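Local coordinates for probable GTP-binding protein EngB (Pyrococcus horikoshii, PDB 2CXX) that probably binds and hydrolyses GTP as a magnesium-dependent P-loop GTPase of the EngB family, with a predicted part in cell division and septation, at residues K69-A80 with E113-I123; V90-K100 with V141-F149. All blocks are in the same frame, centred on the assembly; numbering follows the deposited sequence.

Interaction 1: residues K69-A80 with E113-I123; sequences KDEIVHFIEDNA and EFYQFLRELDI
Residues 69-80 and 113-123 make a helix-on-helix contact on one face of the central sheet of a P-loop GTPase domain, where Ile76, Phe114, Phe117 and Ile123 interleave and the pair Lys69-Glu113 closes one end. The helices run nearly parallel, 22° apart, with axes 11.2 Å from each other at their closest, a spacing that leaves room for large side chains between them. Ile76 is the hub. Its CG1 lies beside the backbone N (chi1 -61°), which sends the two branches to different neighbours: CD1 meets the edge of the Phe114 ring, near its plane, 3.6 Å from Phe114 CZ, while CG2 sits 3.5 Å from Ile123 CD1 and 3.7 Å from Leu121 CD2. The inner side chains also rest on the sheet: Ile76 on Ile5, Phe114 on Ala7 and Leu88, Ile123 on Ala86. Nearer the surface, the Phe117 ring turns an edge to Val73 O and to the aliphatic part of Glu77, whose CG lies 4.0 Å from Phe117 CZ. Asp122, with positive phi, ends the second helix in a Schellman motif, after which the chain swings Ile123 back into the contact. Replacing Glu113 by an alanine would probably leave the Lys69 ammonium without its carboxylate mate and free its extended chain to swing. As it stands, Lys69 NZ forms a salt bridge with Glu113, meeting OE2 at 2.9 Å on its syn side, 20° out of the carboxylate plane, with a weaker bond to OE1, and one water accepts from Lys69 NZ while donating to Glu113 OE2 at 2.6 Å.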
loop_
_atom_site.group_PDB
_atom_site.type_symbol
_atom_site.label_atom_id
_atom_site.label_comp_id
_atom_site.label_asym_id
_atom_site.label_seq_id
_atom_site.Cartn_x
_atom_site.Cartn_y
_atom_site.Cartn_z
ATOM N N LYS A 69 -13.920 0.852 -2.039
ATOM C CA LYS A 69 -13.309 1.062 -0.748
ATOM C C LYS A 69 -14.060 0.261 0.322
ATOM O O LYS A 69 -13.430 -0.352 1.193
ATOM C CB LYS A 69 -13.295 2.548 -0.419
ATOM C CG LYS A 69 -12.867 2.805 1.001
ATOM C CD LYS A 69 -13.257 4.205 1.391
ATOM C CE LYS A 69 -13.113 4.481 2.890
ATOM N NZ LYS A 69 -13.153 5.964 3.060
ATOM N N ASP A 70 -15.398 0.237 0.247
ATOM C CA ASP A 70 -16.219 -0.526 1.205
ATOM C C ASP A 70 -15.966 -2.010 1.135
ATOM O O ASP A 70 -15.948 -2.673 2.155
ATOM C CB ASP A 70 -17.743 -0.348 0.966
ATOM C CG ASP A 70 -18.239 1.047 1.332
ATOM O OD1 ASP A 70 -17.547 1.804 2.066
ATOM O OD2 ASP A 70 -19.350 1.372 0.859
ATOM N N GLU A 71 -15.767 -2.504 -0.074
ATOM C CA GLU A 71 -15.516 -3.910 -0.326
ATOM C C GLU A 71 -14.166 -4.348 0.266
ATOM O O GLU A 71 -14.075 -5.434 0.840
ATOM C CB GLU A 71 -15.565 -4.143 -1.836
ATOM C CG GLU A 71 -17.025 -4.082 -2.330
ATOM C CD GLU A 71 -17.164 -3.939 -3.839
ATOM O OE1 GLU A 71 -18.276 -4.184 -4.360
ATOM O OE2 GLU A 71 -16.175 -3.575 -4.503
ATOM N N ILE A 72 -13.159 -3.482 0.117
ATOM C CA ILE A 72 -11.791 -3.709 0.629
ATOM C C ILE A 72 -11.886 -3.717 2.150
ATOM O O ILE A 72 -11.312 -4.587 2.801
ATOM C CB ILE A 72 -10.804 -2.572 0.140
ATOM C CG1 ILE A 72 -10.640 -2.678 -1.370
ATOM C CG2 ILE A 72 -9.398 -2.643 0.892
ATOM C CD1 ILE A 72 -9.897 -1.531 -1.975
ATOM N N VAL A 73 -12.598 -2.758 2.717
ATOM C CA VAL A 73 -12.776 -2.653 4.182
ATOM C C VAL A 73 -13.433 -3.913 4.713
ATOM O O VAL A 73 -12.978 -4.510 5.706
ATOM C CB VAL A 73 -13.676 -1.409 4.525
ATOM C CG1 VAL A 73 -14.229 -1.579 5.929
ATOM C CG2 VAL A 73 -12.836 -0.073 4.399
ATOM N N HIS A 74 -14.494 -4.345 4.048
ATOM C CA HIS A 74 -15.211 -5.530 4.476
ATOM C C HIS A 74 -14.323 -6.791 4.372
ATOM O O HIS A 74 -14.260 -7.580 5.281
ATOM C CB HIS A 74 -16.516 -5.676 3.675
ATOM C CG HIS A 74 -17.455 -6.700 4.250
ATOM N ND1 HIS A 74 -17.888 -6.649 5.555
ATOM C CD2 HIS A 74 -17.926 -7.872 3.746
ATOM C CE1 HIS A 74 -18.577 -7.744 5.837
ATOM N NE2 HIS A 74 -18.615 -8.503 4.758
ATOM N N PHE A 75 -13.609 -6.945 3.278
ATOM C CA PHE A 75 -12.723 -8.096 3.167
ATOM C C PHE A 75 -11.668 -8.081 4.287
ATOM O O PHE A 75 -11.458 -9.080 5.019
ATOM C CB PHE A 75 -12.008 -8.058 1.819
ATOM C CG PHE A 75 -11.135 -9.244 1.590
ATOM C CD1 PHE A 75 -11.650 -10.381 0.947
ATOM C CD2 PHE A 75 -9.812 -9.246 2.064
ATOM C CE1 PHE A 75 -10.864 -11.500 0.780
ATOM C CE2 PHE A 75 -9.013 -10.367 1.900
ATOM C CZ PHE A 75 -9.540 -11.501 1.260
ATOM N N ILE A 76 -11.015 -6.940 4.466
ATOM C CA ILE A 76 -9.944 -6.911 5.506
ATOM C C ILE A 76 -10.507 -7.079 6.926
ATOM O O ILE A 76 -9.926 -7.778 7.774
ATOM C CB ILE A 76 -9.110 -5.593 5.399
ATOM C CG1 ILE A 76 -8.456 -5.535 4.031
ATOM C CG2 ILE A 76 -8.069 -5.530 6.517
ATOM C CD1 ILE A 76 -7.796 -4.181 3.671
ATOM N N GLU A 77 -11.649 -6.481 7.192
ATOM C CA GLU A 77 -12.259 -6.693 8.511
ATOM C C GLU A 77 -12.587 -8.174 8.667
ATOM O O GLU A 77 -12.269 -8.770 9.694
ATOM C CB GLU A 77 -13.571 -5.922 8.638
ATOM C CG GLU A 77 -13.373 -4.457 8.996
ATOM C CD GLU A 77 -14.683 -3.655 8.968
ATOM O OE1 GLU A 77 -14.680 -2.565 9.569
ATOM O OE2 GLU A 77 -15.696 -4.103 8.366
ATOM N N ASP A 78 -13.187 -8.783 7.661
ATOM C CA ASP A 78 -13.599 -10.203 7.778
ATOM C C ASP A 78 -12.482 -11.246 7.817
ATOM O O ASP A 78 -12.639 -12.336 8.396
ATOM C CB ASP A 78 -14.523 -10.594 6.626
ATOM C CG ASP A 78 -15.867 -9.940 6.694
ATOM O OD1 ASP A 78 -16.147 -9.272 7.689
ATOM O OD2 ASP A 78 -16.652 -10.118 5.734
ATOM N N ASN A 79 -11.379 -10.926 7.177
ATOM C CA ASN A 79 -10.239 -11.823 7.095
ATOM C C ASN A 79 -9.051 -11.374 7.958
ATOM O O ASN A 79 -7.968 -11.952 7.866
ATOM C CB ASN A 79 -9.793 -11.902 5.655
ATOM C CG ASN A 79 -10.772 -12.614 4.775
ATOM O OD1 ASN A 79 -10.750 -13.861 4.677
ATOM N ND2 ASN A 79 -11.650 -11.864 4.120
ATOM N N ALA A 80 -9.239 -10.358 8.798
ATOM C CA ALA A 80 -8.136 -9.834 9.602
ATOM C C ALA A 80 -7.348 -10.901 10.357
ATOM O O ALA A 80 -6.133 -10.851 10.369
ATOM C CB ALA A 80 -8.626 -8.746 10.618
ATOM N N GLU A 113 -6.105 7.700 6.270
ATOM C CA GLU A 113 -7.285 6.981 6.690
ATOM C C GLU A 113 -7.016 5.498 6.668
ATOM O O GLU A 113 -7.327 4.780 7.643
ATOM C CB GLU A 113 -8.481 7.293 5.772
ATOM C CG GLU A 113 -9.739 6.671 6.315
ATOM C CD GLU A 113 -10.943 6.770 5.377
ATOM O OE1 GLU A 113 -12.059 6.354 5.786
ATOM O OE2 GLU A 113 -10.778 7.230 4.219
ATOM N N PHE A 114 -6.399 5.014 5.589
ATOM C CA PHE A 114 -6.167 3.572 5.492
ATOM C C PHE A 114 -5.115 3.008 6.443
ATOM O O PHE A 114 -5.317 1.942 7.037
ATOM C CB PHE A 114 -5.809 3.171 4.054
ATOM C CG PHE A 114 -5.903 1.710 3.825
ATOM C CD1 PHE A 114 -7.116 1.071 3.853
ATOM C CD2 PHE A 114 -4.749 0.973 3.622
ATOM C CE1 PHE A 114 -7.159 -0.340 3.677
ATOM C CE2 PHE A 114 -4.774 -0.421 3.443
ATOM C CZ PHE A 114 -5.998 -1.067 3.478
ATOM N N TYR A 115 -4.010 3.691 6.602
ATOM C CA TYR A 115 -3.006 3.211 7.542
ATOM C C TYR A 115 -3.621 3.193 8.956
ATOM O O TYR A 115 -3.432 2.247 9.751
ATOM C CB TYR A 115 -1.771 4.127 7.527
ATOM C CG TYR A 115 -0.653 3.631 8.402
ATOM C CD1 TYR A 115 -0.625 3.947 9.742
ATOM C CD2 TYR A 115 0.323 2.776 7.896
ATOM C CE1 TYR A 115 0.346 3.412 10.612
ATOM C CE2 TYR A 115 1.323 2.239 8.743
ATOM C CZ TYR A 115 1.306 2.575 10.104
ATOM O OH TYR A 115 2.268 2.145 10.978
ATOM N N GLN A 116 -4.421 4.200 9.281
ATOM C CA GLN A 116 -4.984 4.206 10.623
ATOM C C GLN A 116 -6.037 3.148 10.783
ATOM O O GLN A 116 -6.178 2.571 11.892
ATOM C CB GLN A 116 -5.520 5.588 10.985
ATOM C CG GLN A 116 -4.369 6.591 11.137
ATOM C CD GLN A 116 -4.830 8.010 11.495
ATOM O OE1 GLN A 116 -6.015 8.239 11.738
ATOM N NE2 GLN A 116 -3.887 8.956 11.558
ATOM N N PHE A 117 -6.706 2.803 9.681
ATOM C CA PHE A 117 -7.702 1.748 9.729
ATOM C C PHE A 117 -6.980 0.407 10.027
ATOM O O PHE A 117 -7.418 -0.375 10.899
ATOM C CB PHE A 117 -8.469 1.713 8.396
ATOM C CG PHE A 117 -9.199 0.408 8.119
ATOM C CD1 PHE A 117 -10.391 0.071 8.810
ATOM C CD2 PHE A 117 -8.722 -0.471 7.153
ATOM C CE1 PHE A 117 -11.075 -1.118 8.526
ATOM C CE2 PHE A 117 -9.376 -1.641 6.855
ATOM C CZ PHE A 117 -10.567 -1.991 7.524
ATOM N N LEU A 118 -5.888 0.135 9.325
ATOM C CA LEU A 118 -5.169 -1.111 9.580
ATOM C C LEU A 118 -4.708 -1.188 11.037
ATOM O O LEU A 118 -4.644 -2.297 11.621
ATOM C CB LEU A 118 -3.949 -1.235 8.665
ATOM C CG LEU A 118 -4.335 -1.372 7.161
ATOM C CD1 LEU A 118 -3.120 -1.265 6.271
ATOM C CD2 LEU A 118 -5.029 -2.755 6.913
ATOM N N ARG A 119 -4.380 -0.033 11.622
ATOM C CA ARG A 119 -3.909 -0.035 13.027
ATOM C C ARG A 119 -5.053 -0.397 13.960
ATOM O O ARG A 119 -4.841 -1.143 14.914
ATOM C CB ARG A 119 -3.293 1.332 13.393
ATOM C CG ARG A 119 -2.736 1.449 14.892
ATOM C CD ARG A 119 -1.428 0.639 15.040
ATOM N NE ARG A 119 -1.102 0.317 16.447
ATOM C CZ ARG A 119 -0.077 0.826 17.113
ATOM N NH1 ARG A 119 0.717 1.712 16.515
ATOM N NH2 ARG A 119 0.215 0.367 18.341
ATOM N N GLU A 120 -6.257 0.073 13.677
ATOM C CA GLU A 120 -7.440 -0.305 14.481
ATOM C C GLU A 120 -7.670 -1.786 14.381
ATOM O O GLU A 120 -8.226 -2.362 15.288
ATOM C CB GLU A 120 -8.735 0.380 14.005
ATOM C CG GLU A 120 -8.803 1.856 14.316
ATOM C CD GLU A 120 -10.124 2.472 13.921
ATOM O OE1 GLU A 120 -11.098 1.708 13.681
ATOM O OE2 GLU A 120 -10.179 3.727 13.858
ATOM N N LEU A 121 -7.250 -2.402 13.280
ATOM C CA LEU A 121 -7.440 -3.852 13.113
ATOM C C LEU A 121 -6.278 -4.732 13.583
ATOM O O LEU A 121 -6.335 -5.944 13.433
ATOM C CB LEU A 121 -7.717 -4.154 11.629
ATOM C CG LEU A 121 -9.204 -4.112 11.259
ATOM C CD1 LEU A 121 -9.836 -2.794 11.662
ATOM C CD2 LEU A 121 -9.335 -4.309 9.744
ATOM N N ASP A 122 -5.251 -4.106 14.128
ATOM C CA ASP A 122 -4.042 -4.749 14.682
ATOM C C ASP A 122 -3.286 -5.525 13.611
ATOM O O ASP A 122 -2.662 -6.543 13.873
ATOM C CB ASP A 122 -4.360 -5.634 15.908
ATOM C CG ASP A 122 -5.065 -4.861 17.031
ATOM O OD1 ASP A 122 -4.765 -3.651 17.264
ATOM O OD2 ASP A 122 -5.858 -5.480 17.761
ATOM N N ILE A 123 -3.320 -5.010 12.378
ATOM C CA ILE A 123 -2.591 -5.675 11.320
ATOM C C ILE A 123 -1.232 -5.013 11.117
ATOM O O ILE A 123 -1.181 -3.817 10.803
ATOM C CB ILE A 123 -3.402 -5.597 10.000
ATOM C CG1 ILE A 123 -4.640 -6.480 10.137
ATOM C CG2 ILE A 123 -2.494 -6.011 8.800
ATOM C CD1 ILE A 123 -5.641 -6.341 8.932
HETATM O O HOH W 1 -11.318 7.517 1.693
#

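Interaction 2: residues V90-K100 with V141-F149; sequences VDGKAAPEIIK and VINFLAEKF
With CG anti to the backbone N (chi1 179°), Phe144 carries its ring against Pro96, Ile99 and Lys100, and Ile99, whose CG1 lies beside its own backbone N (chi1 -77°), sends CD1 inward to Leu145 and leaves CG2 alongside Lys148. Pro96 packs closely against the ring, its CB 3.6 Å from Phe144 CD2. Lys100 lays its extended chain by the same ring, with CG 3.8 Å from Phe144 CZ; its NZ makes a salt bridge to the syn lone pair of Glu97 OE2, 2.6 Å away. Lys148 CG, from the next turn of the same helix, lies over one face of the ring toward its rim, and its ammonium forms a salt bridge with Glu103. This is the packing of neighbouring helices on one side of the central sheet of the P-loop GTPase domain, crossing at 43°, with strand 85-91 feeding the first helix through a short turn, where Asp91 OD1 makes a capping bond, accepting from Ala94 N from above the carboxylate plane, while OD2 forms a salt bridge with Lys131 of the predicted GTP site. Toward the sheet, Leu145 spans strand and helix: CD1 touches Val90 CG2, and CD2 approaches Ile99 CD1 to 3.8 Å. Near the turn after the strand, Val141 CG1 lies 3.8 Å from Pro96 CG and 3.4 Å from Gly92 O, a buried carbonyl oxygen with no polar partner in the model.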
loop_
_atom_site.group_PDB
_atom_site.type_symbol
_atom_site.label_atom_id
_atom_site.label_comp_id
_atom_site.label_asym_id
_atom_site.label_seq_id
_atom_site.Cartn_x
_atom_site.Cartn_y
_atom_site.Cartn_z
ATOM N N VAL A 90 2.690 3.622 -1.176
ATOM C CA VAL A 90 2.393 5.047 -1.369
ATOM C C VAL A 90 3.364 5.600 -2.359
ATOM O O VAL A 90 4.449 5.053 -2.578
ATOM C CB VAL A 90 2.464 5.896 -0.089
ATOM C CG1 VAL A 90 1.495 5.252 0.990
ATOM C CG2 VAL A 90 3.849 5.971 0.410
ATOM N N ASP A 91 2.973 6.719 -2.968
ATOM C CA ASP A 91 3.812 7.369 -3.966
ATOM C C ASP A 91 4.526 8.433 -3.103
ATOM O O ASP A 91 3.900 9.375 -2.690
ATOM C CB ASP A 91 2.892 7.976 -5.039
ATOM C CG ASP A 91 3.623 8.861 -6.025
ATOM O OD1 ASP A 91 4.721 9.346 -5.679
ATOM O OD2 ASP A 91 3.066 9.081 -7.124
ATOM N N GLY A 92 5.816 8.213 -2.826
ATOM C CA GLY A 92 6.568 9.120 -1.950
ATOM C C GLY A 92 6.623 10.572 -2.425
ATOM O O GLY A 92 6.658 11.518 -1.614
ATOM N N LYS A 93 6.658 10.761 -3.740
ATOM C CA LYS A 93 6.647 12.152 -4.273
ATOM C C LYS A 93 5.288 12.826 -4.106
ATOM O O LYS A 93 5.201 13.959 -3.592
ATOM C CB LYS A 93 7.023 12.192 -5.768
ATOM C CG LYS A 93 7.156 13.678 -6.239
ATOM C CD LYS A 93 7.583 13.821 -7.667
ATOM C CE LYS A 93 7.757 15.328 -8.027
ATOM N NZ LYS A 93 6.565 16.114 -7.545
ATOM N N ALA A 94 4.206 12.175 -4.534
ATOM C CA ALA A 94 2.902 12.790 -4.444
ATOM C C ALA A 94 2.184 12.834 -3.099
ATOM O O ALA A 94 1.518 13.823 -2.767
ATOM C CB ALA A 94 1.938 12.139 -5.510
ATOM N N ALA A 95 2.297 11.755 -2.339
ATOM C CA ALA A 95 1.590 11.598 -1.067
ATOM C C ALA A 95 1.641 12.733 -0.093
ATOM O O ALA A 95 0.605 13.139 0.418
ATOM C CB ALA A 95 2.045 10.296 -0.368
ATOM N N PRO A 96 2.837 13.316 0.140
ATOM C CA PRO A 96 2.817 14.424 1.105
ATOM C C PRO A 96 2.050 15.661 0.593
ATOM O O PRO A 96 1.375 16.345 1.376
ATOM C CB PRO A 96 4.309 14.712 1.334
ATOM C CG PRO A 96 4.997 13.364 0.999
ATOM C CD PRO A 96 4.216 12.920 -0.213
ATOM N N GLU A 97 2.094 15.904 -0.722
ATOM C CA GLU A 97 1.443 17.086 -1.241
ATOM C C GLU A 97 -0.050 16.851 -1.311
ATOM O O GLU A 97 -0.823 17.767 -1.105
ATOM C CB GLU A 97 2.042 17.442 -2.604
ATOM C CG GLU A 97 3.525 17.810 -2.475
ATOM C CD GLU A 97 3.749 18.891 -1.420
ATOM O OE1 GLU A 97 3.178 19.993 -1.576
ATOM O OE2 GLU A 97 4.471 18.631 -0.417
ATOM N N ILE A 98 -0.471 15.604 -1.578
ATOM C CA ILE A 98 -1.895 15.299 -1.582
ATOM C C ILE A 98 -2.425 15.459 -0.150
ATOM O O ILE A 98 -3.481 16.029 0.062
ATOM C CB ILE A 98 -2.124 13.855 -2.070
ATOM C CG1 ILE A 98 -1.782 13.807 -3.570
ATOM C CG2 ILE A 98 -3.580 13.383 -1.868
ATOM C CD1 ILE A 98 -1.744 12.384 -4.105
ATOM N N ILE A 99 -1.661 14.975 0.829
ATOM C CA ILE A 99 -2.118 15.060 2.215
ATOM C C ILE A 99 -2.359 16.514 2.580
ATOM O O ILE A 99 -3.400 16.825 3.094
ATOM C CB ILE A 99 -1.110 14.416 3.171
ATOM C CG1 ILE A 99 -1.267 12.903 3.065
ATOM C CG2 ILE A 99 -1.348 14.860 4.662
ATOM C CD1 ILE A 99 -0.077 12.162 3.737
ATOM N N LYS A 100 -1.439 17.391 2.215
ATOM C CA LYS A 100 -1.590 18.810 2.548
ATOM C C LYS A 100 -2.835 19.485 1.906
ATOM O O LYS A 100 -3.575 20.286 2.586
ATOM C CB LYS A 100 -0.300 19.559 2.154
ATOM C CG LYS A 100 1.016 19.017 2.774
ATOM C CD LYS A 100 2.215 19.761 2.245
ATOM C CE LYS A 100 3.491 19.032 2.618
ATOM N NZ LYS A 100 4.701 19.681 2.004
ATOM N N VAL A 141 10.374 13.107 3.547
ATOM C CA VAL A 141 9.053 12.579 3.176
ATOM C C VAL A 141 8.577 11.555 4.234
ATOM O O VAL A 141 7.422 11.578 4.701
ATOM C CB VAL A 141 9.144 11.925 1.764
ATOM C CG1 VAL A 141 7.932 10.980 1.452
ATOM C CG2 VAL A 141 9.199 13.049 0.720
ATOM N N ILE A 142 9.470 10.654 4.583
ATOM C CA ILE A 142 9.160 9.612 5.558
ATOM C C ILE A 142 8.865 10.227 6.924
ATOM O O ILE A 142 7.977 9.761 7.622
ATOM C CB ILE A 142 10.323 8.607 5.618
ATOM C CG1 ILE A 142 10.310 7.791 4.304
ATOM C CG2 ILE A 142 10.243 7.781 6.858
ATOM C CD1 ILE A 142 11.336 6.709 4.223
ATOM N N ASN A 143 9.539 11.306 7.298
ATOM C CA ASN A 143 9.249 11.898 8.598
ATOM C C ASN A 143 7.885 12.522 8.576
ATOM O O ASN A 143 7.159 12.465 9.573
ATOM C CB ASN A 143 10.254 12.975 8.988
ATOM C CG ASN A 143 11.600 12.397 9.373
ATOM O OD1 ASN A 143 11.715 11.207 9.674
ATOM N ND2 ASN A 143 12.615 13.231 9.404
ATOM N N PHE A 144 7.515 13.131 7.442
ATOM C CA PHE A 144 6.204 13.759 7.315
ATOM C C PHE A 144 5.102 12.693 7.401
ATOM O O PHE A 144 4.108 12.852 8.118
ATOM C CB PHE A 144 6.126 14.504 5.933
ATOM C CG PHE A 144 4.824 15.159 5.665
ATOM C CD1 PHE A 144 4.560 16.431 6.162
ATOM C CD2 PHE A 144 3.844 14.507 4.916
ATOM C CE1 PHE A 144 3.350 17.030 5.909
ATOM C CE2 PHE A 144 2.649 15.076 4.660
ATOM C CZ PHE A 144 2.374 16.352 5.149
ATOM N N LEU A 145 5.272 11.607 6.644
ATOM C CA LEU A 145 4.278 10.559 6.612
ATOM C C LEU A 145 4.171 9.916 7.983
ATOM O O LEU A 145 3.089 9.551 8.408
ATOM C CB LEU A 145 4.655 9.500 5.544
ATOM C CG LEU A 145 4.702 9.938 4.069
ATOM C CD1 LEU A 145 4.986 8.744 3.158
ATOM C CD2 LEU A 145 3.369 10.517 3.724
ATOM N N ALA A 146 5.289 9.765 8.682
ATOM C CA ALA A 146 5.233 9.132 9.997
ATOM C C ALA A 146 4.378 9.980 10.940
ATOM O O ALA A 146 3.543 9.452 11.656
ATOM C CB ALA A 146 6.650 8.916 10.564
ATOM N N GLU A 147 4.545 11.305 10.902
ATOM C CA GLU A 147 3.751 12.174 11.757
ATOM C C GLU A 147 2.247 12.102 11.357
ATOM O O GLU A 147 1.386 12.019 12.223
ATOM C CB GLU A 147 4.318 13.606 11.617
ATOM C CG GLU A 147 3.964 14.604 12.717
ATOM C CD GLU A 147 2.618 15.207 12.570
ATOM O OE1 GLU A 147 2.202 15.440 11.430
ATOM O OE2 GLU A 147 1.962 15.483 13.607
ATOM N N LYS A 148 1.940 12.089 10.052
ATOM C CA LYS A 148 0.534 12.066 9.629
ATOM C C LYS A 148 -0.156 10.718 9.884
ATOM O O LYS A 148 -1.370 10.668 10.151
ATOM C CB LYS A 148 0.431 12.417 8.129
ATOM C CG LYS A 148 0.843 13.872 7.809
ATOM C CD LYS A 148 -0.138 14.838 8.413
ATOM C CE LYS A 148 0.395 16.264 8.380
ATOM N NZ LYS A 148 -0.512 17.211 9.122
ATOM N N PHE A 149 0.617 9.639 9.795
ATOM C CA PHE A 149 0.082 8.274 10.002
ATOM C C PHE A 149 0.091 7.867 11.505
ATOM O O PHE A 149 -0.352 6.786 11.845
ATOM C CB PHE A 149 0.959 7.256 9.283
ATOM C CG PHE A 149 0.788 7.203 7.775
ATOM C CD1 PHE A 149 0.116 8.222 7.064
ATOM C CD2 PHE A 149 1.400 6.143 7.048
ATOM C CE1 PHE A 149 0.064 8.191 5.685
ATOM C CE2 PHE A 149 1.361 6.116 5.646
ATOM C CZ PHE A 149 0.696 7.139 4.960
#

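In the fold
Both interactions pack helices beside the same sheet, and the chain weaves between them: strand 85-91, whose end opens interaction 2, follows helix 62-79 of interaction 1, and helix 110-120 of interaction 1 follows helix 94-104 of interaction 2. Their buried areas are nearly equal, 439 and 446 Å², yet interaction 2 is the more buried and lies closer to the bound GDP, whereas interaction 1 is only partly buried. Both are mainly apolar, but only interaction 1 adds a salt bridge between its segments, at one end beside a water, whereas interaction 2 pairs its charges within a segment or beyond both. They meet where the rings of Tyr115 and Phe149 pack, their planes about 25° apart.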